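Local coordinates for Syntaxin1 (Monosiga brevicollis, PDB 2XHE), which probably acts as a SNAP receptor that binds other SNARE proteins in membrane fusion, at residues V50-I53 with R54-E58; S138-S141 with S142-K146; D218-Q221 with L222-L226. One frame throughout, in Å; residues are numbered along the deposited sequence.

Interaction 1: V50-I53 with R54-E58; sequences VKRI and RDNIE
Lys51 and Asp55 sit one turn apart on helix 44-72 and form a salt bridge along its surface. Lys51 NZ lies 3.5 Å from Asp55 OD1, a rather long charge pair. The lysine chain bends at its second torsion (chi2 -53°), and this brings its end back to the aspartate although its CB points away from residues 54-58. Its aliphatic part joins in, with Lys51 CD 3.5 Å from Asp55 OD2. One carboxylate oxygen therefore meets the ammonium group and the other a methylene. An alanine in place of Asp55 would take this carboxylate away and would probably leave Lys51 without its mate here, its long chain free to swing.

The backbone bonds are those of a regular alpha helix. Arg54 N donates to Val50 O at 2.7 Å, and Asp55, Asn56 and Ile57 repeat the pattern to Lys51, Arg52 and Ile53. All four are close to straight, with N-H...O angles of 166° or more.

Ile53 and Ile57 make the apolar contact. Ile53 CG2 meets Ile57 CD1 at 3.9 Å, the two side chains lying at a slant to each other. Val50 packs separately against Arg54, the two running side by side. Val50 CG2 sits in the plane of the guanidinium, at its edge, 3.9 Å from Arg54 NH1.

The polar end of Arg54 looks elsewhere, with NH1 bonded to Gln139 of helix 131-171. Val50 packs on Leu143 and Ile111, and Ile57 on Val150.

The chemistry is split by face. One charge pair, Lys51-Asp55, links successive turns on the exposed side, while Arg52 reaches Asp107 on helix 80-116. Val50, Ile57 and the end of Arg54 face helix 131-171.

Interaction 2: S138-S141 with S142-K146; sequences SQHS and SLSRK
Residues 138-146 form about two and a half turns of unbroken alpha helix, in which Ser142, Leu143, Ser144 and Arg145 donate their N-H groups to the carbonyls of Ser138, Gln139, His140 and Ser141.

Ser144 adds a side-chain bond to this pattern. Its hydroxyl lies beside its own backbone N (chi1 -60°), which turns it back to the preceding turn. Ser144 OG donates to His140 O at 2.8 Å, and Ser144 N reaches the same oxygen, His140 O, at 3.2 Å. The two donors come from opposite faces of the carbonyl plane. His140 O is thus gripped twice by one residue, and the hydroxyl of a buried serine is satisfied within the helix. Ser144 OG also lies 3.3 Å from His140 ND1.

Arg145 folds back over the helix. A bend at its third torsion (chi3 -70°) lays the guanidinium against Ser141. One face of the group covers Ser141 O, which stands 3.4 Å above the plane and toward its rim. Arg145 NH1 touches Ser141 CB at 3.4 Å. This is contact over a face, not a hydrogen bond.

Gln139 and Leu143 lie side by side on another flank, with Gln139 OE1 4.2 Å from Leu143 CD1. Gln139, whose amide oxygen is taken by Arg54, bonds through NE2 to a polar side chain of another protein's chain, as Ser142 does through OG.

His140 packs against Leu108 and Glu112 of helix 80-116, while Ser141 OG bonds to Gln137 O and to Gln243. The helix is one member of the three-helix N-terminal (Habc) bundle of syntaxins. The bond to Gln243, within the T-SNARE homology region, is consistent with the closed form of the family.

Interaction 3: D218-Q221 with L222-L226; sequences DIQQ and LERSL
Gln221 and Arg224 meet along one flank of helix 214-237, and Leu222 points into the bundle. Arg224 starts from the position between its own backbone N and carbonyl carbon (chi1 46°). From CG to NE the chain then runs extended, back along the helix. This places the guanidinium flat over the preceding turn. Gln221 CA lies 4.2 Å above the plane of the Arg224 guanidinium, over its centre. Gln220 O approaches the same face and comes within 3.2 Å of Arg224 NH1, at an angle too poor for a hydrogen bond.

The amide of Gln221 comes to the arginine as well. Its chain bends at the second torsion, and Gln221 OE1 ends 3.5 Å from Arg224 NE. The amide and guanidinium planes are 30° apart. Gln220 lies alongside the arginine, pointing the same way, with Gln220 CG 4.0 Å from Arg224 NH1.

This helix belongs to the T-SNARE coiled-coil homology region. Here it lies against helices 80-116 and 131-171 of the N-terminal bundle, as the SNARE segment does in closed syntaxins. Leu222 is part of that contact, touching Met94 of the first helix and Gln158 and Lys162 of the second. Gln221 also touches the first helix, at Gln91, and Glu223 adds a salt bridge to Lys162.

Within the turn, Leu222 lies against the carbonyl of Asp218, with Leu222 CG 3.4 Å from Asp218 O. The branch point of the leucine thus rests on the backbone of the turn before it.

Two backbone bonds tie Gln220 and Gln221 to the next turn. Ser225 N donates to Gln221 O at 2.9 Å. Arg224 N reaches Gln220 O at 3.2 Å from well above the carbonyl plane, 41° out of it.

The three interactions follow one another along the chain, each within a single helix: 44-72, 131-171 and 214-237. Interactions 1 and 2 are neighbours in space, their centres 11 Å apart. They touch by one polar pair and by packing, and this mutual contact joins helices 44-72 and 131-171 of the N-terminal bundle. Interaction 3 lies in the T-SNARE homology region, with its centre 26 Å from that of interaction 1 and 28 Å from that of interaction 2. It touches neither, its nearest atoms being about 15 and 16 Å away. Its helix packs on the same bundle, consistent with a closed syntaxin.

Interaction 1: V50-I53 with R54-E58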
ATOM      1  N   VAL B  50       8.170 -14.979  23.606  1.00 83.73           N
ATOM      2  CA  VAL B  50       7.425 -13.950  22.892  1.00 85.25           C
ATOM      3  C   VAL B  50       6.108 -13.589  23.587  1.00 76.61           C
ATOM      4  O   VAL B  50       5.717 -12.416  23.604  1.00 66.11           O
ATOM      5  CB  VAL B  50       7.330 -14.174  21.343  1.00102.94           C
ATOM      6  CG1 VAL B  50       8.731 -14.274  20.741  1.00 96.09           C
ATOM      7  CG2 VAL B  50       6.521 -15.386  20.983  1.00 45.47           C
ATOM      8  N   LYS B  51       5.452 -14.578  24.197  1.00 78.43           N
ATOM      9  CA  LYS B  51       4.366 -14.286  25.135  1.00 73.42           C
ATOM     10  C   LYS B  51       4.882 -13.322  26.211  1.00 80.48           C
ATOM     11  O   LYS B  51       4.285 -12.267  26.443  1.00 78.12           O
ATOM     12  CB  LYS B  51       3.840 -15.558  25.795  1.00 65.07           C
ATOM     13  CG  LYS B  51       2.333 -15.760  25.660  1.00 71.97           C
ATOM     14  CD  LYS B  51       1.561 -14.550  26.140  1.00 80.07           C
ATOM     15  CE  LYS B  51       0.103 -14.654  25.729  1.00 90.52           C
ATOM     16  NZ  LYS B  51      -0.772 -13.791  26.578  1.00102.35           N
ATOM     17  N   ARG B  52       5.997 -13.684  26.851  1.00 75.03           N
ATOM     18  CA  ARG B  52       6.625 -12.824  27.852  1.00 68.20           C
ATOM     19  C   ARG B  52       6.848 -11.408  27.326  1.00 75.77           C
ATOM     20  O   ARG B  52       6.467 -10.442  28.001  1.00 71.08           O
ATOM     21  CB  ARG B  52       7.953 -13.415  28.348  1.00 83.05           C
ATOM     22  CG  ARG B  52       8.141 -13.364  29.874  1.00 91.98           C
ATOM     23  CD  ARG B  52       9.597 -13.181  30.307  1.00 91.48           C
ATOM     24  NE  ARG B  52      10.556 -13.978  29.543  1.00 94.68           N
ATOM     25  CZ  ARG B  52      10.556 -15.307  29.479  1.00105.05           C
ATOM     26  NH1 ARG B  52      11.479 -15.935  28.757  1.00102.30           N
ATOM     27  NH2 ARG B  52       9.630 -16.012  30.125  1.00105.91           N
ATOM     28  N   ILE B  53       7.469 -11.294  26.138  1.00 65.72           N
ATOM     29  CA  ILE B  53       7.757  -9.995  25.518  1.00 66.81           C
ATOM     30  C   ILE B  53       6.465  -9.227  25.223  1.00 73.21           C
ATOM     31  O   ILE B  53       6.326  -8.064  25.622  1.00 72.07           O
ATOM     32  CB  ILE B  53       8.629 -10.124  24.217  1.00 76.51           C
ATOM     33  CG1 ILE B  53       9.966 -10.800  24.514  1.00 76.11           C
ATOM     34  CG2 ILE B  53       8.899  -8.758  23.569  1.00 54.70           C
ATOM     35  CD1 ILE B  53      10.581 -11.435  23.319  1.00 63.37           C
ATOM     36  N   ARG B  54       5.513  -9.867  24.543  1.00 79.59           N
ATOM     37  CA  ARG B  54       4.226  -9.212  24.301  1.00 78.19           C
ATOM     38  C   ARG B  54       3.662  -8.694  25.620  1.00 85.50           C
ATOM     39  O   ARG B  54       3.332  -7.512  25.740  1.00 89.96           O
ATOM     40  CB  ARG B  54       3.209 -10.142  23.633  1.00 66.86           C
ATOM     41  CG  ARG B  54       3.612 -10.664  22.277  1.00 61.67           C
ATOM     42  CD  ARG B  54       2.405 -10.932  21.401  1.00 66.02           C
ATOM     43  NE  ARG B  54       2.750 -10.699  20.007  1.00 81.40           N
ATOM     44  CZ  ARG B  54       3.608 -11.448  19.322  1.00 89.77           C
ATOM     45  NH1 ARG B  54       4.178 -12.495  19.914  1.00 84.49           N
ATOM     46  NH2 ARG B  54       3.894 -11.150  18.051  1.00 85.74           N
ATOM     47  N   ASP B  55       3.572  -9.583  26.610  1.00 90.33           N
ATOM     48  CA  ASP B  55       3.036  -9.232  27.931  1.00 92.37           C
ATOM     49  C   ASP B  55       3.779  -8.082  28.616  1.00 85.69           C
ATOM     50  O   ASP B  55       3.149  -7.148  29.110  1.00 69.15           O
ATOM     51  CB  ASP B  55       2.981 -10.455  28.854  1.00 97.68           C
ATOM     52  CG  ASP B  55       1.802 -11.371  28.550  1.00111.91           C
ATOM     53  OD1 ASP B  55       0.877 -10.938  27.831  1.00115.78           O
ATOM     54  OD2 ASP B  55       1.809 -12.526  29.031  1.00116.12           O
ATOM     55  N   ASN B  56       5.108  -8.151  28.646  1.00 82.32           N
ATOM     56  CA  ASN B  56       5.903  -7.076  29.222  1.00 79.03           C
ATOM     57  C   ASN B  56       5.649  -5.755  28.509  1.00 92.19           C
ATOM     58  O   ASN B  56       5.483  -4.720  29.167  1.00100.02           O
ATOM     59  CB  ASN B  56       7.394  -7.404  29.165  1.00 86.10           C
ATOM     60  CG  ASN B  56       7.796  -8.489  30.134  1.00 91.96           C
ATOM     61  OD1 ASN B  56       6.985  -8.958  30.929  1.00 99.81           O
ATOM     62  ND2 ASN B  56       9.060  -8.890  30.081  1.00 91.63           N
ATOM     63  N   ILE B  57       5.637  -5.791  27.169  1.00 85.88           N
ATOM     64  CA  ILE B  57       5.382  -4.596  26.360  1.00 81.21           C
ATOM     65  C   ILE B  57       4.056  -3.941  26.762  1.00 79.01           C
ATOM     66  O   ILE B  57       4.021  -2.748  27.072  1.00 75.83           O
ATOM     67  CB  ILE B  57       5.401  -4.893  24.831  1.00 81.02           C
ATOM     68  CG1 ILE B  57       6.824  -5.070  24.319  1.00 75.95           C
ATOM     69  CG2 ILE B  57       4.759  -3.767  24.027  1.00 72.00           C
ATOM     70  CD1 ILE B  57       6.866  -5.520  22.877  1.00 72.95           C
ATOM     71  N   GLU B  58       2.974  -4.721  26.768  1.00 77.50           N
ATOM     72  CA  GLU B  58       1.679  -4.223  27.251  1.00 88.40           C
ATOM     73  C   GLU B  58       1.774  -3.633  28.671  1.00 95.22           C
ATOM     74  O   GLU B  58       1.240  -2.557  28.939  1.00 95.82           O
ATOM     75  CB  GLU B  58       0.603  -5.313  27.195  1.00 92.64           C
ATOM     76  CG  GLU B  58       0.275  -5.817  25.797  1.00116.25           C
ATOM     77  CD  GLU B  58      -0.916  -6.773  25.780  1.00141.31           C
ATOM     78  OE1 GLU B  58      -1.670  -6.817  26.780  1.00144.43           O
ATOM     79  OE2 GLU B  58      -1.102  -7.479  24.763  1.00152.80           O
TER

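Interaction 2: S138-S141 with S142-K146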
ATOM      1  N   SER B 138      10.140 -13.729  11.890  1.00 68.35           N
ATOM      2  CA  SER B 138       9.041 -12.764  11.871  1.00 67.65           C
ATOM      3  C   SER B 138       8.635 -12.311  13.271  1.00 78.96           C
ATOM      4  O   SER B 138       8.286 -11.147  13.464  1.00 88.03           O
ATOM      5  CB  SER B 138       7.838 -13.269  11.076  1.00 64.74           C
ATOM      6  OG  SER B 138       7.518 -14.591  11.426  1.00 79.40           O
ATOM      7  N   GLN B 139       8.694 -13.221  14.243  1.00 78.01           N
ATOM      8  CA  GLN B 139       8.469 -12.864  15.645  1.00 75.99           C
ATOM      9  C   GLN B 139       9.535 -11.878  16.129  1.00 75.62           C
ATOM     10  O   GLN B 139       9.230 -10.846  16.741  1.00 76.16           O
ATOM     11  CB  GLN B 139       8.496 -14.107  16.553  1.00 71.53           C
ATOM     12  CG  GLN B 139       7.345 -15.102  16.384  1.00 72.65           C
ATOM     13  CD  GLN B 139       6.008 -14.583  16.904  1.00 73.74           C
ATOM     14  OE1 GLN B 139       5.924 -13.521  17.521  1.00 70.51           O
ATOM     15  NE2 GLN B 139       4.954 -15.337  16.642  1.00 74.58           N
ATOM     16  N   HIS B 140      10.793 -12.212  15.861  1.00 61.47           N
ATOM     17  CA  HIS B 140      11.905 -11.395  16.328  1.00 65.75           C
ATOM     18  C   HIS B 140      11.823  -9.972  15.774  1.00 78.67           C
ATOM     19  O   HIS B 140      12.012  -8.997  16.508  1.00 72.23           O
ATOM     20  CB  HIS B 140      13.236 -12.041  15.944  1.00 73.86           C
ATOM     21  CG  HIS B 140      14.431 -11.329  16.497  1.00 90.44           C
ATOM     22  ND1 HIS B 140      14.324 -10.225  17.313  1.00 96.68           N
ATOM     23  CD2 HIS B 140      15.755 -11.562  16.350  1.00102.64           C
ATOM     24  CE1 HIS B 140      15.533  -9.806  17.646  1.00103.40           C
ATOM     25  NE2 HIS B 140      16.419 -10.602  17.077  1.00108.76           N
ATOM     26  N   SER B 141      11.536  -9.863  14.475  1.00 82.66           N
ATOM     27  CA  SER B 141      11.436  -8.571  13.812  1.00 75.31           C
ATOM     28  C   SER B 141      10.268  -7.765  14.350  1.00 78.38           C
ATOM     29  O   SER B 141      10.438  -6.648  14.845  1.00 79.60           O
ATOM     30  CB  SER B 141      11.275  -8.758  12.308  1.00 88.98           C
ATOM     31  OG  SER B 141      12.463  -9.288  11.745  1.00111.15           O
ATOM     32  N   SER B 142       9.078  -8.339  14.252  1.00 74.04           N
ATOM     33  CA  SER B 142       7.868  -7.650  14.669  1.00 70.61           C
ATOM     34  C   SER B 142       7.986  -7.039  16.079  1.00 77.00           C
ATOM     35  O   SER B 142       7.634  -5.875  16.292  1.00 77.80           O
ATOM     36  CB  SER B 142       6.679  -8.602  14.587  1.00 68.94           C
ATOM     37  OG  SER B 142       5.475  -7.934  14.922  1.00 87.19           O
ATOM     38  N   LEU B 143       8.485  -7.824  17.029  1.00 65.98           N
ATOM     39  CA  LEU B 143       8.493  -7.409  18.429  1.00 74.81           C
ATOM     40  C   LEU B 143       9.560  -6.354  18.728  1.00 70.40           C
ATOM     41  O   LEU B 143       9.343  -5.444  19.542  1.00 59.67           O
ATOM     42  CB  LEU B 143       8.658  -8.627  19.353  1.00 80.65           C
ATOM     43  CG  LEU B 143       7.474  -9.601  19.396  1.00 85.04           C
ATOM     44  CD1 LEU B 143       7.841 -10.883  20.122  1.00 82.42           C
ATOM     45  CD2 LEU B 143       6.253  -8.949  20.036  1.00 91.02           C
ATOM     46  N   SER B 144      10.713  -6.477  18.080  1.00 65.22           N
ATOM     47  CA  SER B 144      11.744  -5.466  18.226  1.00 72.63           C
ATOM     48  C   SER B 144      11.191  -4.108  17.818  1.00 68.80           C
ATOM     49  O   SER B 144      11.419  -3.108  18.492  1.00 65.84           O
ATOM     50  CB  SER B 144      12.962  -5.825  17.397  1.00 72.61           C
ATOM     51  OG  SER B 144      13.484  -7.065  17.824  1.00 75.57           O
ATOM     52  N   ARG B 145      10.443  -4.079  16.723  1.00 64.12           N
ATOM     53  CA  ARG B 145       9.801  -2.845  16.299  1.00 63.19           C
ATOM     54  C   ARG B 145       8.795  -2.404  17.346  1.00 60.77           C
ATOM     55  O   ARG B 145       8.891  -1.290  17.860  1.00 75.55           O
ATOM     56  CB  ARG B 145       9.161  -2.974  14.902  1.00 72.68           C
ATOM     57  CG  ARG B 145      10.176  -3.018  13.738  1.00 69.55           C
ATOM     58  CD  ARG B 145       9.520  -2.903  12.337  1.00105.68           C
ATOM     59  NE  ARG B 145       8.757  -4.095  11.956  1.00118.86           N
ATOM     60  CZ  ARG B 145       9.298  -5.279  11.653  1.00126.66           C
ATOM     61  NH1 ARG B 145      10.621  -5.447  11.688  1.00122.03           N
ATOM     62  NH2 ARG B 145       8.513  -6.305  11.321  1.00124.21           N
ATOM     63  N   LYS B 146       7.846  -3.276  17.679  1.00 62.26           N
ATOM     64  CA  LYS B 146       6.852  -2.964  18.715  1.00 67.66           C
ATOM     65  C   LYS B 146       7.544  -2.391  19.954  1.00 73.63           C
ATOM     66  O   LYS B 146       7.085  -1.400  20.515  1.00 81.02           O
ATOM     67  CB  LYS B 146       5.993  -4.190  19.065  1.00 76.41           C
ATOM     68  CG  LYS B 146       4.782  -3.907  19.961  1.00105.03           C
ATOM     69  CD  LYS B 146       3.738  -3.011  19.287  1.00128.55           C
ATOM     70  CE  LYS B 146       3.825  -1.555  19.765  1.00137.26           C
ATOM     71  NZ  LYS B 146       2.951  -0.623  18.978  1.00141.30           N
TER

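Interaction 3: D218-Q221 with L222-L226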
ATOM      1  N   ASP B 218      15.366  15.318  40.819  1.00143.15           N
ATOM      2  CA  ASP B 218      14.277  14.852  39.969  1.00143.96           C
ATOM      3  C   ASP B 218      14.587  15.049  38.484  1.00142.25           C
ATOM      4  O   ASP B 218      14.111  14.291  37.639  1.00148.89           O
ATOM      5  CB  ASP B 218      12.966  15.556  40.339  1.00146.65           C
ATOM      6  CG  ASP B 218      12.340  15.008  41.615  1.00149.74           C
ATOM      7  OD1 ASP B 218      12.653  13.859  41.998  1.00149.19           O
ATOM      8  OD2 ASP B 218      11.523  15.727  42.229  1.00151.58           O
ATOM      9  N   ILE B 219      15.381  16.069  38.171  1.00129.76           N
ATOM     10  CA  ILE B 219      15.788  16.328  36.794  1.00121.59           C
ATOM     11  C   ILE B 219      16.866  15.347  36.338  1.00122.11           C
ATOM     12  O   ILE B 219      16.811  14.831  35.225  1.00135.08           O
ATOM     13  CB  ILE B 219      16.274  17.789  36.590  1.00128.21           C
ATOM     14  CG1 ILE B 219      15.119  18.686  36.138  1.00127.29           C
ATOM     15  CG2 ILE B 219      17.404  17.855  35.561  1.00125.07           C
ATOM     16  CD1 ILE B 219      13.909  18.626  37.032  1.00130.26           C
ATOM     17  N   GLN B 220      17.840  15.086  37.200  1.00115.27           N
ATOM     18  CA  GLN B 220      18.924  14.179  36.852  1.00120.72           C
ATOM     19  C   GLN B 220      18.444  12.725  36.812  1.00119.60           C
ATOM     20  O   GLN B 220      19.141  11.849  36.296  1.00118.66           O
ATOM     21  CB  GLN B 220      20.086  14.338  37.831  1.00139.55           C
ATOM     22  CG  GLN B 220      19.728  13.968  39.264  1.00159.44           C
ATOM     23  CD  GLN B 220      20.789  14.386  40.266  1.00168.67           C
ATOM     24  OE1 GLN B 220      21.604  15.274  39.996  1.00173.13           O
ATOM     25  NE2 GLN B 220      20.777  13.751  41.436  1.00165.84           N
ATOM     26  N   GLN B 221      17.262  12.465  37.365  1.00119.13           N
ATOM     27  CA  GLN B 221      16.630  11.155  37.211  1.00123.06           C
ATOM     28  C   GLN B 221      16.220  10.990  35.749  1.00119.71           C
ATOM     29  O   GLN B 221      16.682  10.084  35.052  1.00116.58           O
ATOM     30  CB  GLN B 221      15.406  11.014  38.127  1.00127.73           C
ATOM     31  CG  GLN B 221      15.672  10.350  39.483  1.00135.78           C
ATOM     32  CD  GLN B 221      15.576   8.829  39.439  1.00138.04           C
ATOM     33  OE1 GLN B 221      16.353   8.167  38.752  1.00139.99           O
ATOM     34  NE2 GLN B 221      14.624   8.271  40.182  1.00134.10           N
ATOM     35  N   LEU B 222      15.357  11.892  35.292  1.00115.31           N
ATOM     36  CA  LEU B 222      14.924  11.927  33.906  1.00114.24           C
ATOM     37  C   LEU B 222      16.105  11.902  32.940  1.00122.62           C
ATOM     38  O   LEU B 222      15.952  11.549  31.773  1.00132.65           O
ATOM     39  CB  LEU B 222      14.083  13.177  33.658  1.00109.54           C
ATOM     40  CG  LEU B 222      12.890  13.316  34.595  1.00116.41           C
ATOM     41  CD1 LEU B 222      12.012  14.467  34.156  1.00122.99           C
ATOM     42  CD2 LEU B 222      12.098  12.027  34.614  1.00122.85           C
ATOM     43  N   GLU B 223      17.281  12.275  33.431  1.00120.12           N
ATOM     44  CA  GLU B 223      18.475  12.332  32.595  1.00124.22           C
ATOM     45  C   GLU B 223      19.171  10.982  32.431  1.00123.74           C
ATOM     46  O   GLU B 223      19.633  10.653  31.339  1.00125.71           O
ATOM     47  CB  GLU B 223      19.460  13.381  33.121  1.00129.72           C
ATOM     48  CG  GLU B 223      19.227  14.782  32.586  1.00128.06           C
ATOM     49  CD  GLU B 223      19.627  14.935  31.125  1.00131.82           C
ATOM     50  OE1 GLU B 223      19.565  13.939  30.366  1.00120.89           O
ATOM     51  OE2 GLU B 223      20.003  16.062  30.734  1.00141.35           O
ATOM     52  N   ARG B 224      19.269  10.208  33.507  1.00127.32           N
ATOM     53  CA  ARG B 224      19.830   8.865  33.385  1.00125.88           C
ATOM     54  C   ARG B 224      18.762   7.920  32.848  1.00118.84           C
ATOM     55  O   ARG B 224      19.052   6.793  32.447  1.00117.91           O
ATOM     56  CB  ARG B 224      20.455   8.362  34.694  1.00126.83           C
ATOM     57  CG  ARG B 224      19.625   8.580  35.942  1.00139.49           C
ATOM     58  CD  ARG B 224      20.301   7.935  37.147  1.00149.68           C
ATOM     59  NE  ARG B 224      19.778   8.449  38.410  1.00155.77           N
ATOM     60  CZ  ARG B 224      20.177   9.588  38.967  1.00155.39           C
ATOM     61  NH1 ARG B 224      21.097  10.329  38.361  1.00149.52           N
ATOM     62  NH2 ARG B 224      19.656   9.990  40.121  1.00154.16           N
ATOM     63  N   SER B 225      17.524   8.400  32.825  1.00109.90           N
ATOM     64  CA  SER B 225      16.464   7.695  32.130  1.00106.28           C
ATOM     65  C   SER B 225      16.704   7.848  30.627  1.00107.59           C
ATOM     66  O   SER B 225      16.867   6.862  29.912  1.00106.51           O
ATOM     67  CB  SER B 225      15.093   8.250  32.520  1.00102.58           C
ATOM     68  OG  SER B 225      14.071   7.301  32.256  1.00109.63           O
ATOM     69  N   LEU B 226      16.746   9.093  30.157  1.00105.97           N
ATOM     70  CA  LEU B 226      17.025   9.380  28.752  1.00 96.69           C
ATOM     71  C   LEU B 226      18.316   8.710  28.277  1.00 94.65           C
ATOM     72  O   LEU B 226      18.426   8.296  27.122  1.00 95.00           O
ATOM     73  CB  LEU B 226      17.078  10.888  28.512  1.00 90.00           C
ATOM     74  CG  LEU B 226      15.758  11.618  28.776  1.00 97.82           C
ATOM     75  CD1 LEU B 226      15.976  13.118  28.822  1.00 94.54           C
ATOM     76  CD2 LEU B 226      14.698  11.256  27.741  1.00102.45           C
TER